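Side-chain contacts in mandelate racemase/muconate lactonizing enzyme (Polaromonas sp., PDB 2OG9), which is assigned to the mandelate racemase branch of the enolase superfamily and probably catalyses racemisation or a related isomerisation of an alpha-hydroxy or similar carboxylate: residues A84-G89 against W99-W104; A78-I83 against G120-A125. All coordinates share one frame; numbering follows the deposited sequence.

Contact 1 of 2, residues A84-G89 against W99-W104; sequences APALIG and WDKLCW
Lys101 reaches from its helix to the carbonyl oxygen of Ala86, its NZ donating a hydrogen bond of 2.7 Å to Ala86 O. The ammonium comes in the plane of the carbonyl and on a lone pair, with a C=O...N angle of 144°. The lysine spans the gap because CG lies anti to the backbone N (chi1 -180°) and the rest of the chain is extended, which carries NZ out to the turn. Its CE passes Ala86 CB at 4.1 Å, so the aliphatic end of the lysine lies against the methyl group as well.

Beside this polar link, Ala86 CB points at the helix and meets one branch of Leu102, CD2, at 3.5 Å. The other branch is turned to Leu87: Leu102 CD1 stands 4.1 Å from Leu87 CD2, and the two leucine side chains cross at about a right angle. Leu102 thus straddles two consecutive residues of the turn, with a separate methyl for each.

Farther out, Lys101 NZ also forms a salt bridge with Glu90, just past the turn, so the ammonium has a carboxylate as well as a carbonyl to hold its position. Leu87 rests on Ile15 of strand 15-26 and on Phe122 of helix 114-133, while the backbone of Gly89 hydrogen-bonds to Ile15. Within the turn, Leu87 N bonds to Ala84 O at 2.9 Å. A lysine-to-carbonyl tie beside leucine packing here joins the connection after helix 73-83 to helix 95-104, in the N-terminal alpha+beta capping domain of the enolase superfamily.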
ATOM      1  N   ALA A  84      15.405 -36.603  21.941  1.00 20.43           N
ATOM      2  CA  ALA A  84      14.547 -37.189  22.970  1.00 22.11           C
ATOM      3  C   ALA A  84      15.010 -36.937  24.408  1.00 21.85           C
ATOM      4  O   ALA A  84      14.200 -36.581  25.262  1.00 21.10           O
ATOM      5  CB  ALA A  84      14.392 -38.689  22.727  1.00 23.84           C
ATOM      6  N   PRO A  85      16.313 -37.116  24.697  1.00 22.79           N
ATOM      7  CA  PRO A  85      16.807 -36.890  26.063  1.00 24.46           C
ATOM      8  C   PRO A  85      16.456 -35.523  26.647  1.00 24.97           C
ATOM      9  O   PRO A  85      16.375 -35.364  27.864  1.00 24.52           O
ATOM     10  CB  PRO A  85      18.318 -37.080  25.923  1.00 22.78           C
ATOM     11  CG  PRO A  85      18.425 -38.096  24.815  1.00 24.06           C
ATOM     12  CD  PRO A  85      17.400 -37.588  23.819  1.00 21.29           C
ATOM     13  N   ALA A  86      16.250 -34.533  25.783  1.00 25.52           N
ATOM     14  CA  ALA A  86      15.922 -33.187  26.250  1.00 24.05           C
ATOM     15  C   ALA A  86      14.565 -33.114  26.944  1.00 24.83           C
ATOM     16  O   ALA A  86      14.260 -32.130  27.616  1.00 23.72           O
ATOM     17  CB  ALA A  86      15.962 -32.200  25.078  1.00 25.85           C
ATOM     18  N   LEU A  87      13.749 -34.151  26.780  1.00 23.18           N
ATOM     19  CA  LEU A  87      12.427 -34.169  27.400  1.00 22.06           C
ATOM     20  C   LEU A  87      12.438 -34.713  28.826  1.00 21.75           C
ATOM     21  O   LEU A  87      11.568 -34.381  29.624  1.00 19.36           O
ATOM     22  CB  LEU A  87      11.452 -35.006  26.558  1.00 22.80           C
ATOM     23  CG  LEU A  87      10.915 -34.407  25.256  1.00 21.70           C
ATOM     24  CD1 LEU A  87      10.073 -35.447  24.518  1.00 23.51           C
ATOM     25  CD2 LEU A  87      10.073 -33.167  25.572  1.00 23.81           C
ATOM     26  N   ILE A  88      13.417 -35.548  29.147  1.00 22.87           N
ATOM     27  CA  ILE A  88      13.478 -36.133  30.484  1.00 24.47           C
ATOM     28  C   ILE A  88      13.587 -35.087  31.590  1.00 23.22           C
ATOM     29  O   ILE A  88      14.413 -34.179  31.524  1.00 24.37           O
ATOM     30  CB  ILE A  88      14.661 -37.112  30.614  1.00 25.79           C
ATOM     31  CG1 ILE A  88      14.563 -38.196  29.535  1.00 25.62           C
ATOM     32  CG2 ILE A  88      14.664 -37.735  32.006  1.00 26.53           C
ATOM     33  CD1 ILE A  88      13.275 -39.013  29.577  1.00 25.97           C
ATOM     34  N   GLY A  89      12.739 -35.221  32.605  1.00 23.30           N
ATOM     35  CA  GLY A  89      12.760 -34.295  33.722  1.00 23.07           C
ATOM     36  C   GLY A  89      11.882 -33.068  33.564  1.00 24.29           C
ATOM     37  O   GLY A  89      11.632 -32.354  34.534  1.00 23.88           O
ATOM     38  N   TRP A  99       8.214 -27.506  23.014  1.00 18.51           N
ATOM     39  CA  TRP A  99       8.321 -27.506  21.553  1.00 17.96           C
ATOM     40  C   TRP A  99       9.525 -26.600  21.231  1.00 17.97           C
ATOM     41  O   TRP A  99      10.403 -26.959  20.437  1.00 17.42           O
ATOM     42  CB  TRP A  99       7.054 -26.920  20.915  1.00 18.67           C
ATOM     43  CG  TRP A  99       6.939 -27.188  19.427  1.00 21.15           C
ATOM     44  CD1 TRP A  99       6.289 -28.231  18.829  1.00 19.73           C
ATOM     45  CD2 TRP A  99       7.518 -26.416  18.362  1.00 21.54           C
ATOM     46  NE1 TRP A  99       6.426 -28.155  17.461  1.00 20.14           N
ATOM     47  CE2 TRP A  99       7.177 -27.053  17.148  1.00 20.16           C
ATOM     48  CE3 TRP A  99       8.295 -25.249  18.318  1.00 21.39           C
ATOM     49  CZ2 TRP A  99       7.582 -26.562  15.902  1.00 21.56           C
ATOM     50  CZ3 TRP A  99       8.698 -24.761  17.080  1.00 22.71           C
ATOM     51  CH2 TRP A  99       8.341 -25.420  15.888  1.00 22.28           C
ATOM     52  N   ASP A 100       9.560 -25.431  21.870  1.00 16.31           N
ATOM     53  CA  ASP A 100      10.651 -24.467  21.673  1.00 19.02           C
ATOM     54  C   ASP A 100      11.999 -25.011  22.144  1.00 18.58           C
ATOM     55  O   ASP A 100      13.021 -24.803  21.488  1.00 17.59           O
ATOM     56  CB  ASP A 100      10.369 -23.150  22.414  1.00 20.67           C
ATOM     57  CG  ASP A 100       9.217 -22.362  21.806  1.00 24.56           C
ATOM     58  OD1 ASP A 100       8.814 -22.659  20.660  1.00 24.38           O
ATOM     59  OD2 ASP A 100       8.726 -21.428  22.473  1.00 23.72           O
ATOM     60  N   LYS A 101      12.012 -25.699  23.285  1.00 18.64           N
ATOM     61  CA  LYS A 101      13.260 -26.253  23.797  1.00 19.85           C
ATOM     62  C   LYS A 101      13.842 -27.274  22.818  1.00 19.51           C
ATOM     63  O   LYS A 101      15.043 -27.266  22.545  1.00 19.34           O
ATOM     64  CB  LYS A 101      13.045 -26.924  25.166  1.00 21.01           C
ATOM     65  CG  LYS A 101      14.326 -27.515  25.746  1.00 22.76           C
ATOM     66  CD  LYS A 101      14.082 -28.341  27.011  1.00 24.41           C
ATOM     67  CE  LYS A 101      15.393 -28.962  27.508  1.00 25.45           C
ATOM     68  NZ  LYS A 101      15.234 -29.820  28.720  1.00 26.75           N
ATOM     69  N   LEU A 102      12.998 -28.151  22.281  1.00 18.13           N
ATOM     70  CA  LEU A 102      13.481 -29.156  21.339  1.00 19.76           C
ATOM     71  C   LEU A 102      13.927 -28.517  20.030  1.00 20.06           C
ATOM     72  O   LEU A 102      14.868 -28.991  19.383  1.00 19.18           O
ATOM     73  CB  LEU A 102      12.399 -30.203  21.065  1.00 21.18           C
ATOM     74  CG  LEU A 102      12.066 -31.140  22.232  1.00 24.52           C
ATOM     75  CD1 LEU A 102      11.101 -32.213  21.755  1.00 23.39           C
ATOM     76  CD2 LEU A 102      13.335 -31.779  22.773  1.00 24.31           C
ATOM     77  N   CYS A 103      13.255 -27.439  19.641  1.00 20.59           N
ATOM     78  CA  CYS A 103      13.611 -26.741  18.410  1.00 22.23           C
ATOM     79  C   CYS A 103      14.974 -26.072  18.631  1.00 24.10           C
ATOM     80  O   CYS A 103      15.848 -26.116  17.761  1.00 22.92           O
ATOM     81  CB  CYS A 103      12.544 -25.694  18.074  1.00 25.21           C
ATOM     82  SG  CYS A 103      12.680 -24.978  16.414  1.00 28.43           S
ATOM     83  N   TRP A 104      15.165 -25.465  19.799  1.00 23.13           N
ATOM     84  CA  TRP A 104      16.443 -24.825  20.091  1.00 26.22           C
ATOM     85  C   TRP A 104      17.551 -25.874  20.172  1.00 25.76           C
ATOM     86  O   TRP A 104      18.687 -25.616  19.778  1.00 26.17           O
ATOM     87  CB  TRP A 104      16.378 -24.027  21.402  1.00 30.67           C
ATOM     88  CG  TRP A 104      15.736 -22.669  21.252  1.00 36.24           C
ATOM     89  CD1 TRP A 104      14.511 -22.278  21.724  1.00 38.73           C
ATOM     90  CD2 TRP A 104      16.290 -21.528  20.582  1.00 38.31           C
ATOM     91  NE1 TRP A 104      14.271 -20.964  21.392  1.00 39.56           N
ATOM     92  CE2 TRP A 104      15.345 -20.479  20.693  1.00 40.67           C
ATOM     93  CE3 TRP A 104      17.493 -21.287  19.904  1.00 39.12           C
ATOM     94  CZ2 TRP A 104      15.568 -19.208  20.143  1.00 41.69           C
ATOM     95  CZ3 TRP A 104      17.714 -20.023  19.357  1.00 40.05           C
ATOM     96  CH2 TRP A 104      16.754 -18.999  19.484  1.00 40.52           C
TER

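Contact 2 of 2, residues A78-I83 against G120-A125; sequences AHAREI and GAFDVA
Phe122 extends from helix 114-133 and presents the far end of its ring to Ala80 and Ile83, one turn apart on helix 73-83. Ala80 O lies at the ring edge, close to the ring plane and 3.6 Å from Phe122 CZ, so the weakly positive rim of the aromatic group faces a carbonyl oxygen. The methyl of the same residue adds an apolar touch, Ala80 CB standing 4.0 Å from Phe122 CZ.

Ile83 approaches differently. Its side chain runs aslant to the phenylalanine, bringing CG1 within 4.1 Å of Phe122 CE2. With chi1 at 68°, CG1 sits between the backbone N and the carbonyl carbon, an orientation that directs this branch to the aromatic ring, while CG2 lies 3.7 Å above the plane of the His79 imidazole, toward the rim of one face. An alanine in place of Phe122 would remove the whole ring and would probably leave Ala80 O and the CG1 branch of Ile83 without their aromatic neighbour, opening a gap where the ring now fills the space between the two helices.

The contact is buried. Strands 15-26 and 46-56 lie beneath it, with Val18, Ile20 and Ala52 against Phe122 and Leu50 against Ala80. Leu102 of helix 95-104 touches both Phe122 and Ile83, and Ala71 of a second subunit packs on Ile83, so the helix pair is held between the antiparallel sheet, a third helix and a neighbouring chain.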
ATOM      1  N   ALA A  78      16.050 -40.478  13.307  1.00 18.32           N
ATOM      2  CA  ALA A  78      17.390 -40.135  13.760  1.00 19.05           C
ATOM      3  C   ALA A  78      17.388 -38.860  14.586  1.00 20.15           C
ATOM      4  O   ALA A  78      18.029 -38.795  15.632  1.00 19.30           O
ATOM      5  CB  ALA A  78      18.327 -39.985  12.565  1.00 19.24           C
ATOM      6  N   HIS A  79      16.667 -37.842  14.123  1.00 20.08           N
ATOM      7  CA  HIS A  79      16.616 -36.586  14.863  1.00 20.32           C
ATOM      8  C   HIS A  79      15.838 -36.759  16.169  1.00 20.12           C
ATOM      9  O   HIS A  79      16.259 -36.278  17.224  1.00 20.64           O
ATOM     10  CB  HIS A  79      15.975 -35.480  14.019  1.00 17.72           C
ATOM     11  CG  HIS A  79      16.236 -34.105  14.550  1.00 18.20           C
ATOM     12  ND1 HIS A  79      17.484 -33.520  14.513  1.00 18.41           N
ATOM     13  CD2 HIS A  79      15.422 -33.218  15.169  1.00 17.37           C
ATOM     14  CE1 HIS A  79      17.428 -32.331  15.087  1.00 19.21           C
ATOM     15  NE2 HIS A  79      16.188 -32.123  15.495  1.00 17.35           N
ATOM     16  N   ALA A  80      14.704 -37.451  16.096  1.00 19.66           N
ATOM     17  CA  ALA A  80      13.885 -37.691  17.279  1.00 19.06           C
ATOM     18  C   ALA A  80      14.725 -38.377  18.358  1.00 19.05           C
ATOM     19  O   ALA A  80      14.650 -38.025  19.534  1.00 19.09           O
ATOM     20  CB  ALA A  80      12.681 -38.566  16.918  1.00 19.69           C
ATOM     21  N   ARG A  81      15.528 -39.354  17.948  1.00 20.60           N
ATOM     22  CA  ARG A  81      16.380 -40.089  18.883  1.00 21.21           C
ATOM     23  C   ARG A  81      17.417 -39.177  19.515  1.00 21.06           C
ATOM     24  O   ARG A  81      17.694 -39.269  20.709  1.00 19.94           O
ATOM     25  CB  ARG A  81      17.079 -41.246  18.156  1.00 24.09           C
ATOM     26  CG  ARG A  81      18.025 -42.075  19.022  1.00 26.84           C
ATOM     27  CD  ARG A  81      18.566 -43.266  18.236  1.00 28.13           C
ATOM     28  NE  ARG A  81      19.271 -42.839  17.033  1.00 31.30           N
ATOM     29  CZ  ARG A  81      19.623 -43.647  16.035  1.00 34.09           C
ATOM     30  NH1 ARG A  81      19.338 -44.941  16.088  1.00 33.75           N
ATOM     31  NH2 ARG A  81      20.253 -43.155  14.973  1.00 37.00           N
ATOM     32  N   GLU A  82      17.986 -38.283  18.716  1.00 21.42           N
ATOM     33  CA  GLU A  82      19.004 -37.378  19.232  1.00 21.99           C
ATOM     34  C   GLU A  82      18.481 -36.333  20.210  1.00 21.47           C
ATOM     35  O   GLU A  82      19.177 -35.976  21.155  1.00 20.63           O
ATOM     36  CB  GLU A  82      19.726 -36.689  18.072  1.00 23.29           C
ATOM     37  CG  GLU A  82      20.822 -35.738  18.513  1.00 22.29           C
ATOM     38  CD  GLU A  82      21.598 -35.166  17.342  1.00 22.97           C
ATOM     39  OE1 GLU A  82      20.984 -34.929  16.283  1.00 20.73           O
ATOM     40  OE2 GLU A  82      22.821 -34.941  17.482  1.00 22.86           O
ATOM     41  N   ILE A  83      17.258 -35.848  20.009  1.00 20.98           N
ATOM     42  CA  ILE A  83      16.726 -34.827  20.909  1.00 21.30           C
ATOM     43  C   ILE A  83      15.845 -35.352  22.040  1.00 21.45           C
ATOM     44  O   ILE A  83      15.583 -34.634  23.003  1.00 22.51           O
ATOM     45  CB  ILE A  83      15.947 -33.731  20.124  1.00 22.15           C
ATOM     46  CG1 ILE A  83      14.660 -34.300  19.525  1.00 24.15           C
ATOM     47  CG2 ILE A  83      16.830 -33.176  19.005  1.00 21.37           C
ATOM     48  CD1 ILE A  83      13.840 -33.259  18.756  1.00 22.21           C
ATOM     49  N   GLY A 120       7.119 -32.785  16.367  1.00 15.93           N
ATOM     50  CA  GLY A 120       5.675 -32.954  16.338  1.00 17.29           C
ATOM     51  C   GLY A 120       5.177 -34.273  16.904  1.00 16.94           C
ATOM     52  O   GLY A 120       4.091 -34.322  17.474  1.00 15.43           O
ATOM     53  N   ALA A 121       5.947 -35.345  16.746  1.00 16.69           N
ATOM     54  CA  ALA A 121       5.528 -36.638  17.281  1.00 16.85           C
ATOM     55  C   ALA A 121       5.433 -36.530  18.799  1.00 17.11           C
ATOM     56  O   ALA A 121       4.492 -37.053  19.412  1.00 15.94           O
ATOM     57  CB  ALA A 121       6.521 -37.727  16.892  1.00 17.78           C
ATOM     58  N   PHE A 122       6.409 -35.843  19.397  1.00 15.41           N
ATOM     59  CA  PHE A 122       6.442 -35.650  20.843  1.00 15.41           C
ATOM     60  C   PHE A 122       5.322 -34.696  21.246  1.00 15.43           C
ATOM     61  O   PHE A 122       4.631 -34.914  22.238  1.00 13.53           O
ATOM     62  CB  PHE A 122       7.790 -35.050  21.288  1.00 16.50           C
ATOM     63  CG  PHE A 122       8.982 -35.933  21.010  1.00 17.11           C
ATOM     64  CD1 PHE A 122       9.079 -37.196  21.582  1.00 16.69           C
ATOM     65  CD2 PHE A 122      10.003 -35.499  20.168  1.00 17.85           C
ATOM     66  CE1 PHE A 122      10.182 -38.019  21.316  1.00 19.03           C
ATOM     67  CE2 PHE A 122      11.111 -36.313  19.895  1.00 18.89           C
ATOM     68  CZ  PHE A 122      11.197 -37.577  20.472  1.00 18.77           C
ATOM     69  N   ASP A 123       5.159 -33.634  20.466  1.00 13.74           N
ATOM     70  CA  ASP A 123       4.136 -32.627  20.727  1.00 16.03           C
ATOM     71  C   ASP A 123       2.746 -33.257  20.781  1.00 16.66           C
ATOM     72  O   ASP A 123       1.963 -32.967  21.686  1.00 15.37           O
ATOM     73  CB  ASP A 123       4.178 -31.558  19.631  1.00 15.64           C
ATOM     74  CG  ASP A 123       3.260 -30.389  19.919  1.00 15.54           C
ATOM     75  OD1 ASP A 123       3.600 -29.558  20.785  1.00 14.73           O
ATOM     76  OD2 ASP A 123       2.197 -30.295  19.271  1.00 13.94           O
ATOM     77  N   VAL A 124       2.436 -34.121  19.820  1.00 14.93           N
ATOM     78  CA  VAL A 124       1.124 -34.757  19.807  1.00 16.25           C
ATOM     79  C   VAL A 124       0.946 -35.622  21.052  1.00 16.58           C
ATOM     80  O   VAL A 124      -0.112 -35.619  21.688  1.00 16.75           O
ATOM     81  CB  VAL A 124       0.933 -35.628  18.551  1.00 16.90           C
ATOM     82  CG1 VAL A 124      -0.406 -36.348  18.620  1.00 15.10           C
ATOM     83  CG2 VAL A 124       0.976 -34.756  17.302  1.00 18.16           C
ATOM     84  N   ALA A 125       1.993 -36.358  21.399  1.00 15.46           N
ATOM     85  CA  ALA A 125       1.956 -37.219  22.570  1.00 14.71           C
ATOM     86  C   ALA A 125       1.687 -36.389  23.833  1.00 14.38           C
ATOM     87  O   ALA A 125       0.915 -36.800  24.698  1.00 15.04           O
ATOM     88  CB  ALA A 125       3.279 -37.980  22.694  1.00 15.76           C
TER

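Contacts 1 and 2 have centres about 9 Å apart and share one apolar cluster, and both segments of contact 1 fall within the chain between the two segments of contact 2. Leu87 CD1 lies 3.6 Å from Phe122 CD1, and Leu102 CD1 is 3.8 Å from Phe122 CD2, so the phenylalanine whose far end serves contact 2 is flanked nearer its base by both leucines of contact 1. Leu102 CD2 also comes within 3.6 Å of Ile83 O. Helices 73-83, 95-104 and 114-133 are thereby joined through one set of side chains in the N-terminal domain. The calcium site at Ala254 and Phe257 involves residues of neither contact.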